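Local atomic coordinates of N-acetylglucosamine 2-epimerase (Xylella fastidiosa, PDB entry 3GT5), a protein that probably acts as an isomerase of the N-acylglucosamine 2-epimerase type, interconverting sugars that are epimeric at carbon 2. Residues Val118-Ser123 with Trp136-Trp141; Ala133-Met137 with Ala185-Glu191; Asp305-Phe309 with Trp354-Gly360. One frame throughout, in Å; residues are numbered along the deposited sequence.

From the N terminus, contact 1 comes first: Val-118-Ser-123 on helix 112-127 meets Trp-136-Trp-141 on helix 133-147, closing a loop with just 12 residues between the segments. Contact 2 begins on the helix where contact 1 ends, at Ala-133-Met-137, so the two interlock at helix 133-147; it closes, after 47 intervening residues, on the end of helix 172-189. They share Trp-136 and Met-137 and touch directly, Ser-123 OG lying 3.2 Å from Ala-185 CA, and their centres are about 7 Å apart. Contact 3 follows in series, neither nested nor crossed with the others. It pairs strands 302-308 and 357-358, with helices 309-326 and 329-346 between them along the chain, on the opposite side of the chain's centre.

Contact 1 of 3, residues Val118-Ser123 with Trp136-Trp141; sequences VMLAYS and WMDETW
Helix segments Val-118-Ser-123 and Trp-136-Trp-141 run nearly antiparallel, their axes 9.5 Å apart at 162°, with Tyr-122 and Met-137 as the nearest CA pair. Tyr-122 carries much of the packing. Trp-136 CB sits over one face of its ring, 3.7 Å from the ring centroid and 16° off the normal, a CH-pi contact; the indole turns its edge to the same ring in an edge-to-face pair, planes at 54°. Thr-140 OG1 reaches the tyrosine edge instead, close to the ring plane and 3.4 Å from Tyr-122 CE2. That hydroxyl is committed to its own helix, donating to Trp-136 O, which also accepts Thr-140 N from the opposite face of its plane. The pair forms a helical hairpin within the (alpha/alpha)6 barrel expected of this family, and helix 71-88 supports it through Leu-81 and Val-84 against Tyr-122, whose OH bonds to Tyr-96 and Arg-85. Further along, Met-119 bends at chi2 and chi3, which brings its SD within 3.9 Å of Met-137 CB and its methyl to Met-137 O. Met-137 CG packs against Tyr-122 CB, and Met-137 CE ends 3.7 Å from Ser-123 OG, a hydroxyl that donates to Met-119 O.

Contact 2 of 3, residues Ala133-Met137 with Ala185-Glu191; sequences AREWM and AYEASGE
Arg-134 reaches across to the end of helix 172-189, where its NH1 donates to Ser-189 O at 3.1 Å with an N-H...O angle of 162°. The bond is well formed on both sides: the oxygen lies at the guanidinium edge, near its plane, and the nitrogen approaches in the carbonyl plane, on a lone pair. An extended start to the arginine chain (CG anti to the backbone N, chi1 -174°) followed by a bend at chi3 carries the group this far. Glu-191 OE1 also lies near the guanidinium plane but 4.0 Å from Arg-134 NH1, a long salt bridge. Water supplies the closer links: one molecule accepts from Arg-134 NH1 and donates to Glu-191 OE1, while a second donates both to Arg-134 O and to that same carboxylate oxygen, which therefore accepts two waters.

The serine belongs to the helix terminus. Gly-190, with positive phi, is the first residue to leave helical geometry, and Ser-189 OG accepts from Glu-191 N, two residues on, at 3.2 Å, an ST turn. The same hydroxyl donates to Ala-185 O at 2.7 Å; this carbonyl also accepts Ser-189 N, the two donors arriving from opposite faces of its plane. Helices 133-147 and 172-189 belong to the (alpha/alpha)6 barrel expected of the family, and their segments run at 145° with axes 11.3 Å apart.

Beneath the polar cluster, the bent thioether chain of Met-137 delivers CE to Ala-185 CB at 3.7 Å and to Ser-189 CB at 4.0 Å. Tyr-194 of helix 192-211 packs against all three residues.

Contact 3 of 3, residues Asp305-Phe309 with Trp354-Gly360; sequences DDKYF and WYRLLDG
A short antiparallel strand pairing joins the end of strand 302-308 to the outermost strand 357-358 of a three-stranded sheet, just where the first strand turns into helix 309-326. Lys-307 and Leu-358 form the hydrogen-bonded pair, with Lys-307 N to Leu-358 O and Leu-358 N to Lys-307 O both 2.9 Å. Tyr-308 and Leu-357 form the adjacent non-hydrogen-bonded pair, their CA atoms 4.3 Å apart. Beyond the strand pairs, one more backbone bond joins the helix start to the loop: Phe-309 N donates to Arg-356 O at 161°, and Tyr-308 occupies the N-cap position.

Side chains divide between the two faces. On the face of Tyr-308 and Leu-357, the leucine CB stands over the centre of the phenol ring, 4.1 Å from its centroid and 7° off the normal, a CH-pi contact, while its CD1 touches Tyr-308 CZ. Arg-356 lies alongside the tyrosine and points the same way, its guanidinium steeply inclined to the ring at 78°. Leu-357 CD2 lies over one face of the guanidinium, and a water donates to Tyr-308 OH and accepts from Arg-356 NH2. On the face of Lys-307 and Leu-358, the lysine bends at chi2 and chi4 to bring NZ to Gly-360 O at 3.2 Å; Asp-286 and Gly-290 are further partners of this amine. Past the strands, at the start of the helix, Phe-309 CB meets Trp-354 CE3, 3.7 Å away.

At the far end, a single water donates to Asp-305 OD1 and Asp-306 OD1 and accepts from Gly-360 N. Arg-289 pairs with Asp-305 and Tyr-365 bonds to Asp-306. These partners, with the shared water between the two carboxylates, would be expected to ease the repulsion of like charges and keep both aspartates ionised.

Contact 1 of 3, residues Val118-Ser123 with Trp136-Trp141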
# COMPACT_ATOMS: atom_id res chain seq x y z
N VAL A 118 2.09 -8.81 6.12
CA VAL A 118 2.16 -9.46 7.43
C VAL A 118 3.03 -8.66 8.40
O VAL A 118 2.61 -8.41 9.55
CB VAL A 118 2.66 -10.90 7.25
CG1 VAL A 118 3.08 -11.52 8.64
CG2 VAL A 118 1.57 -11.82 6.53
N MET A 119 4.23 -8.21 7.95
CA MET A 119 5.14 -7.36 8.78
C MET A 119 4.43 -6.07 9.21
O MET A 119 4.48 -5.65 10.38
CB MET A 119 6.47 -7.07 8.09
CG MET A 119 7.42 -6.25 8.94
SD MET A 119 8.02 -7.11 10.52
CE MET A 119 9.60 -7.77 9.86
N LEU A 120 3.71 -5.46 8.28
CA LEU A 120 2.94 -4.27 8.58
C LEU A 120 1.85 -4.56 9.62
O LEU A 120 1.71 -3.77 10.59
CB LEU A 120 2.31 -3.70 7.30
CG LEU A 120 1.51 -2.42 7.51
CD1 LEU A 120 2.42 -1.24 7.94
CD2 LEU A 120 0.72 -2.03 6.23
N ALA A 121 1.11 -5.66 9.46
CA ALA A 121 0.04 -6.01 10.42
C ALA A 121 0.65 -6.23 11.83
O ALA A 121 0.10 -5.79 12.86
CB ALA A 121 -0.76 -7.24 9.98
N TYR A 122 1.76 -6.94 11.89
CA TYR A 122 2.39 -7.20 13.21
C TYR A 122 2.92 -5.90 13.83
O TYR A 122 2.83 -5.72 15.07
CB TYR A 122 3.50 -8.25 13.09
CG TYR A 122 3.05 -9.66 12.75
CD1 TYR A 122 1.75 -10.13 13.04
CD2 TYR A 122 3.95 -10.58 12.19
CE1 TYR A 122 1.35 -11.42 12.71
CE2 TYR A 122 3.55 -11.90 11.91
CZ TYR A 122 2.26 -12.31 12.19
OH TYR A 122 1.86 -13.59 11.90
N SER A 123 3.47 -4.99 13.01
CA SER A 123 3.97 -3.70 13.52
C SER A 123 2.80 -2.88 14.09
O SER A 123 2.92 -2.28 15.18
CB SER A 123 4.65 -2.90 12.41
OG SER A 123 5.73 -3.64 11.96
N TRP A 136 6.68 -11.70 16.95
CA TRP A 136 6.15 -12.10 15.64
C TRP A 136 6.88 -11.36 14.53
O TRP A 136 7.11 -11.93 13.45
CB TRP A 136 4.65 -11.77 15.52
CG TRP A 136 3.77 -12.38 16.54
CD1 TRP A 136 4.02 -13.50 17.31
CD2 TRP A 136 2.46 -11.92 16.92
NE1 TRP A 136 2.95 -13.74 18.15
CE2 TRP A 136 1.99 -12.77 17.93
CE3 TRP A 136 1.66 -10.85 16.50
CZ2 TRP A 136 0.72 -12.61 18.53
CZ3 TRP A 136 0.39 -10.67 17.10
CH2 TRP A 136 -0.05 -11.55 18.10
N MET A 137 7.22 -10.09 14.81
CA MET A 137 8.04 -9.26 13.89
C MET A 137 9.42 -9.88 13.72
O MET A 137 9.95 -10.00 12.60
CB MET A 137 8.15 -7.79 14.37
CG MET A 137 6.82 -7.01 14.48
SD MET A 137 6.77 -5.55 15.54
CE MET A 137 7.96 -4.57 14.71
N ASP A 138 10.04 -10.27 14.84
CA ASP A 138 11.34 -10.90 14.76
C ASP A 138 11.28 -12.23 13.98
O ASP A 138 12.14 -12.50 13.14
CB ASP A 138 11.98 -11.06 16.15
CG ASP A 138 13.34 -11.73 16.07
OD1 ASP A 138 14.24 -11.28 15.30
OD2 ASP A 138 13.46 -12.79 16.73
N GLU A 139 10.22 -13.02 14.18
CA GLU A 139 10.02 -14.30 13.46
C GLU A 139 9.89 -14.03 11.97
O GLU A 139 10.45 -14.79 11.17
CB GLU A 139 8.75 -14.96 14.00
CG GLU A 139 8.08 -16.16 13.28
CD GLU A 139 6.62 -16.23 13.70
OE1 GLU A 139 5.74 -15.62 13.01
OE2 GLU A 139 6.35 -16.78 14.81
N THR A 140 9.18 -12.95 11.61
CA THR A 140 8.97 -12.60 10.19
C THR A 140 10.30 -12.11 9.58
O THR A 140 10.65 -12.50 8.47
CB THR A 140 7.87 -11.55 10.04
OG1 THR A 140 6.69 -12.02 10.70
CG2 THR A 140 7.56 -11.25 8.54
N TRP A 141 11.04 -11.29 10.31
CA TRP A 141 12.38 -10.86 9.87
C TRP A 141 13.26 -12.11 9.58
O TRP A 141 13.94 -12.21 8.54
CB TRP A 141 13.03 -9.97 10.94
CG TRP A 141 14.47 -9.62 10.65
CD1 TRP A 141 15.57 -10.37 11.00
CD2 TRP A 141 14.97 -8.49 9.95
NE1 TRP A 141 16.70 -9.77 10.56
CE2 TRP A 141 16.37 -8.61 9.93
CE3 TRP A 141 14.39 -7.34 9.37
CZ2 TRP A 141 17.20 -7.66 9.33
CZ3 TRP A 141 15.21 -6.42 8.79
CH2 TRP A 141 16.60 -6.57 8.78

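Contact 2 of 3, residues Ala133-Met137 with Ala185-Glu191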
# COMPACT_ATOMS: atom_id res chain seq x y z
N ALA A 133 3.65 -9.13 19.66
CA ALA A 133 3.89 -8.77 18.27
C ALA A 133 5.37 -8.43 17.98
O ALA A 133 5.82 -8.61 16.87
CB ALA A 133 2.95 -7.59 17.83
N ARG A 134 6.14 -8.01 19.00
CA ARG A 134 7.55 -7.74 18.80
C ARG A 134 8.25 -9.05 18.39
O ARG A 134 9.13 -9.03 17.52
CB ARG A 134 8.17 -7.15 20.08
CG ARG A 134 9.64 -6.68 19.97
CD ARG A 134 10.17 -6.18 21.34
NE ARG A 134 9.48 -4.96 21.76
CZ ARG A 134 9.86 -3.71 21.44
NH1 ARG A 134 10.93 -3.50 20.69
NH2 ARG A 134 9.16 -2.68 21.87
N GLU A 135 7.86 -10.18 19.00
CA GLU A 135 8.43 -11.50 18.65
C GLU A 135 7.95 -11.95 17.27
O GLU A 135 8.72 -12.52 16.51
CB GLU A 135 8.02 -12.59 19.65
CG GLU A 135 8.77 -12.57 20.97
CD GLU A 135 8.77 -11.23 21.67
OE1 GLU A 135 7.68 -10.76 22.14
OE2 GLU A 135 9.88 -10.64 21.78
N TRP A 136 6.68 -11.70 16.95
CA TRP A 136 6.15 -12.10 15.64
C TRP A 136 6.88 -11.36 14.53
O TRP A 136 7.11 -11.93 13.45
CB TRP A 136 4.65 -11.77 15.52
CG TRP A 136 3.77 -12.38 16.54
CD1 TRP A 136 4.02 -13.50 17.31
CD2 TRP A 136 2.46 -11.92 16.92
NE1 TRP A 136 2.95 -13.74 18.15
CE2 TRP A 136 1.99 -12.77 17.93
CE3 TRP A 136 1.66 -10.85 16.50
CZ2 TRP A 136 0.72 -12.61 18.53
CZ3 TRP A 136 0.39 -10.67 17.10
CH2 TRP A 136 -0.05 -11.55 18.10
N MET A 137 7.22 -10.09 14.81
CA MET A 137 8.04 -9.26 13.89
C MET A 137 9.42 -9.88 13.72
O MET A 137 9.95 -10.00 12.60
CB MET A 137 8.15 -7.79 14.37
CG MET A 137 6.82 -7.01 14.48
SD MET A 137 6.77 -5.55 15.54
CE MET A 137 7.96 -4.57 14.71
N ALA A 185 7.70 -1.00 11.29
CA ALA A 185 8.35 -1.88 12.28
C ALA A 185 9.27 -1.04 13.17
O ALA A 185 9.34 -1.26 14.41
CB ALA A 185 9.12 -3.00 11.56
N TYR A 186 9.99 -0.12 12.53
CA TYR A 186 10.87 0.80 13.26
C TYR A 186 10.07 1.70 14.20
O TYR A 186 10.43 1.90 15.36
CB TYR A 186 11.67 1.67 12.32
CG TYR A 186 12.41 2.80 13.02
CD1 TYR A 186 13.51 2.53 13.82
CD2 TYR A 186 12.01 4.14 12.88
CE1 TYR A 186 14.20 3.57 14.48
CE2 TYR A 186 12.71 5.17 13.53
CZ TYR A 186 13.79 4.87 14.32
OH TYR A 186 14.48 5.90 14.92
N GLU A 187 8.98 2.25 13.67
CA GLU A 187 8.14 3.16 14.44
C GLU A 187 7.56 2.44 15.65
O GLU A 187 7.47 3.02 16.74
CB GLU A 187 7.02 3.74 13.56
CG GLU A 187 7.50 4.72 12.53
CD GLU A 187 6.42 5.10 11.53
OE1 GLU A 187 5.36 4.44 11.47
OE2 GLU A 187 6.64 6.09 10.79
N ALA A 188 7.23 1.18 15.48
CA ALA A 188 6.61 0.36 16.56
C ALA A 188 7.61 -0.15 17.59
O ALA A 188 7.29 -0.17 18.77
CB ALA A 188 5.86 -0.78 15.98
N SER A 189 8.82 -0.52 17.16
CA SER A 189 9.77 -1.25 18.02
C SER A 189 11.01 -0.46 18.43
O SER A 189 11.70 -0.84 19.38
CB SER A 189 10.27 -2.51 17.32
OG SER A 189 11.06 -2.18 16.22
N GLY A 190 11.34 0.60 17.67
CA GLY A 190 12.57 1.34 17.80
C GLY A 190 13.84 0.64 17.34
O GLY A 190 14.92 1.17 17.53
N GLU A 191 13.74 -0.55 16.76
CA GLU A 191 14.96 -1.27 16.33
C GLU A 191 15.55 -0.66 15.07
O GLU A 191 14.88 -0.62 14.00
CB GLU A 191 14.68 -2.74 16.13
CG GLU A 191 14.19 -3.44 17.38
CD GLU A 191 13.85 -4.90 17.16
OE1 GLU A 191 12.92 -5.41 17.83
OE2 GLU A 191 14.52 -5.57 16.34
O HOH W 1 10.94 -6.87 16.56
O HOH W 2 13.17 -5.21 20.40

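Contact 3 of 3, residues Asp305-Phe309 with Trp354-Gly360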
# COMPACT_ATOMS: atom_id res chain seq x y z
N ASP A 305 -5.77 4.47 -19.11
CA ASP A 305 -6.31 5.71 -18.64
C ASP A 305 -7.38 5.56 -17.55
O ASP A 305 -7.94 6.58 -17.20
CB ASP A 305 -6.81 6.59 -19.78
CG ASP A 305 -8.04 6.05 -20.45
OD1 ASP A 305 -8.34 4.85 -20.37
OD2 ASP A 305 -8.73 6.88 -21.10
N ASP A 306 -7.62 4.34 -17.05
CA ASP A 306 -8.48 4.15 -15.88
C ASP A 306 -7.91 4.97 -14.69
O ASP A 306 -6.68 5.19 -14.58
CB ASP A 306 -8.62 2.67 -15.50
CG ASP A 306 -9.50 1.86 -16.47
OD1 ASP A 306 -10.27 2.46 -17.24
OD2 ASP A 306 -9.35 0.64 -16.46
N LYS A 307 -8.81 5.40 -13.81
CA LYS A 307 -8.48 6.21 -12.67
C LYS A 307 -8.75 5.36 -11.42
O LYS A 307 -9.90 5.02 -11.11
CB LYS A 307 -9.36 7.47 -12.63
CG LYS A 307 -9.42 8.28 -13.94
CD LYS A 307 -8.14 8.88 -14.37
CE LYS A 307 -8.26 9.46 -15.84
NZ LYS A 307 -9.31 10.53 -16.00
N TYR A 308 -7.68 5.02 -10.69
CA TYR A 308 -7.76 4.12 -9.58
C TYR A 308 -7.68 4.93 -8.28
O TYR A 308 -6.91 5.87 -8.13
CB TYR A 308 -6.59 3.16 -9.59
CG TYR A 308 -6.75 1.96 -10.51
CD1 TYR A 308 -6.87 0.70 -10.01
CD2 TYR A 308 -6.73 2.12 -11.91
CE1 TYR A 308 -6.98 -0.40 -10.86
CE2 TYR A 308 -6.84 1.02 -12.75
CZ TYR A 308 -6.94 -0.22 -12.23
OH TYR A 308 -7.07 -1.32 -13.07
N PHE A 309 -8.36 4.44 -7.29
CA PHE A 309 -8.45 5.08 -5.98
C PHE A 309 -7.06 5.33 -5.36
O PHE A 309 -6.73 6.45 -4.98
CB PHE A 309 -9.34 4.26 -5.02
CG PHE A 309 -8.73 3.00 -4.45
CD1 PHE A 309 -8.43 2.90 -3.10
CD2 PHE A 309 -8.48 1.87 -5.27
CE1 PHE A 309 -7.87 1.74 -2.58
CE2 PHE A 309 -7.88 0.74 -4.75
CZ PHE A 309 -7.61 0.67 -3.39
N TRP A 354 -14.10 4.71 -0.91
CA TRP A 354 -13.89 5.12 -2.28
C TRP A 354 -14.26 4.01 -3.25
O TRP A 354 -14.19 2.81 -2.92
CB TRP A 354 -12.39 5.44 -2.51
CG TRP A 354 -11.79 6.66 -1.82
CD1 TRP A 354 -12.00 7.09 -0.53
CD2 TRP A 354 -10.77 7.52 -2.36
NE1 TRP A 354 -11.22 8.17 -0.26
CE2 TRP A 354 -10.44 8.45 -1.35
CE3 TRP A 354 -10.10 7.58 -3.57
CZ2 TRP A 354 -9.51 9.45 -1.56
CZ3 TRP A 354 -9.17 8.56 -3.76
CH2 TRP A 354 -8.88 9.48 -2.78
N TYR A 355 -14.68 4.40 -4.46
CA TYR A 355 -14.80 3.43 -5.54
C TYR A 355 -13.41 2.94 -5.88
O TYR A 355 -12.46 3.68 -5.69
CB TYR A 355 -15.44 4.02 -6.77
CG TYR A 355 -16.80 4.64 -6.48
CD1 TYR A 355 -17.80 3.89 -5.91
CD2 TYR A 355 -17.05 5.98 -6.78
CE1 TYR A 355 -19.07 4.47 -5.64
CE2 TYR A 355 -18.28 6.57 -6.52
CZ TYR A 355 -19.29 5.78 -5.94
OH TYR A 355 -20.52 6.35 -5.67
N ARG A 356 -13.28 1.69 -6.34
CA ARG A 356 -11.95 1.18 -6.71
C ARG A 356 -11.38 1.87 -7.97
O ARG A 356 -10.23 2.29 -7.99
CB ARG A 356 -11.93 -0.33 -6.85
CG ARG A 356 -10.55 -0.93 -7.12
CD ARG A 356 -10.55 -2.45 -7.14
NE ARG A 356 -11.06 -2.96 -8.43
CZ ARG A 356 -10.33 -3.22 -9.50
NH1 ARG A 356 -10.93 -3.67 -10.61
NH2 ARG A 356 -9.00 -3.07 -9.50
N LEU A 357 -12.18 2.01 -9.03
CA LEU A 357 -11.71 2.63 -10.23
C LEU A 357 -12.85 3.18 -11.07
O LEU A 357 -14.00 2.81 -10.88
CB LEU A 357 -10.87 1.63 -11.04
CG LEU A 357 -11.63 0.59 -11.86
CD1 LEU A 357 -10.64 -0.15 -12.81
CD2 LEU A 357 -12.34 -0.37 -10.95
N LEU A 358 -12.50 4.09 -11.96
CA LEU A 358 -13.43 4.64 -12.93
C LEU A 358 -12.72 4.51 -14.27
O LEU A 358 -11.46 4.42 -14.33
CB LEU A 358 -13.74 6.09 -12.62
CG LEU A 358 -14.29 6.40 -11.21
CD1 LEU A 358 -14.26 7.93 -11.03
CD2 LEU A 358 -15.70 5.79 -11.06
N ASP A 359 -13.49 4.54 -15.35
CA ASP A 359 -12.85 4.58 -16.65
C ASP A 359 -12.30 5.99 -16.94
O ASP A 359 -12.39 6.90 -16.11
CB ASP A 359 -13.78 4.00 -17.74
CG ASP A 359 -14.87 4.97 -18.15
OD1 ASP A 359 -14.92 6.09 -17.63
OD2 ASP A 359 -15.69 4.60 -19.03
N GLY A 360 -11.68 6.20 -18.09
CA GLY A 360 -11.01 7.47 -18.36
C GLY A 360 -11.98 8.64 -18.38
O GLY A 360 -11.58 9.80 -18.06
O HOH W 3 -10.66 3.87 -19.48
O HOH W 4 -8.41 -3.50 -12.52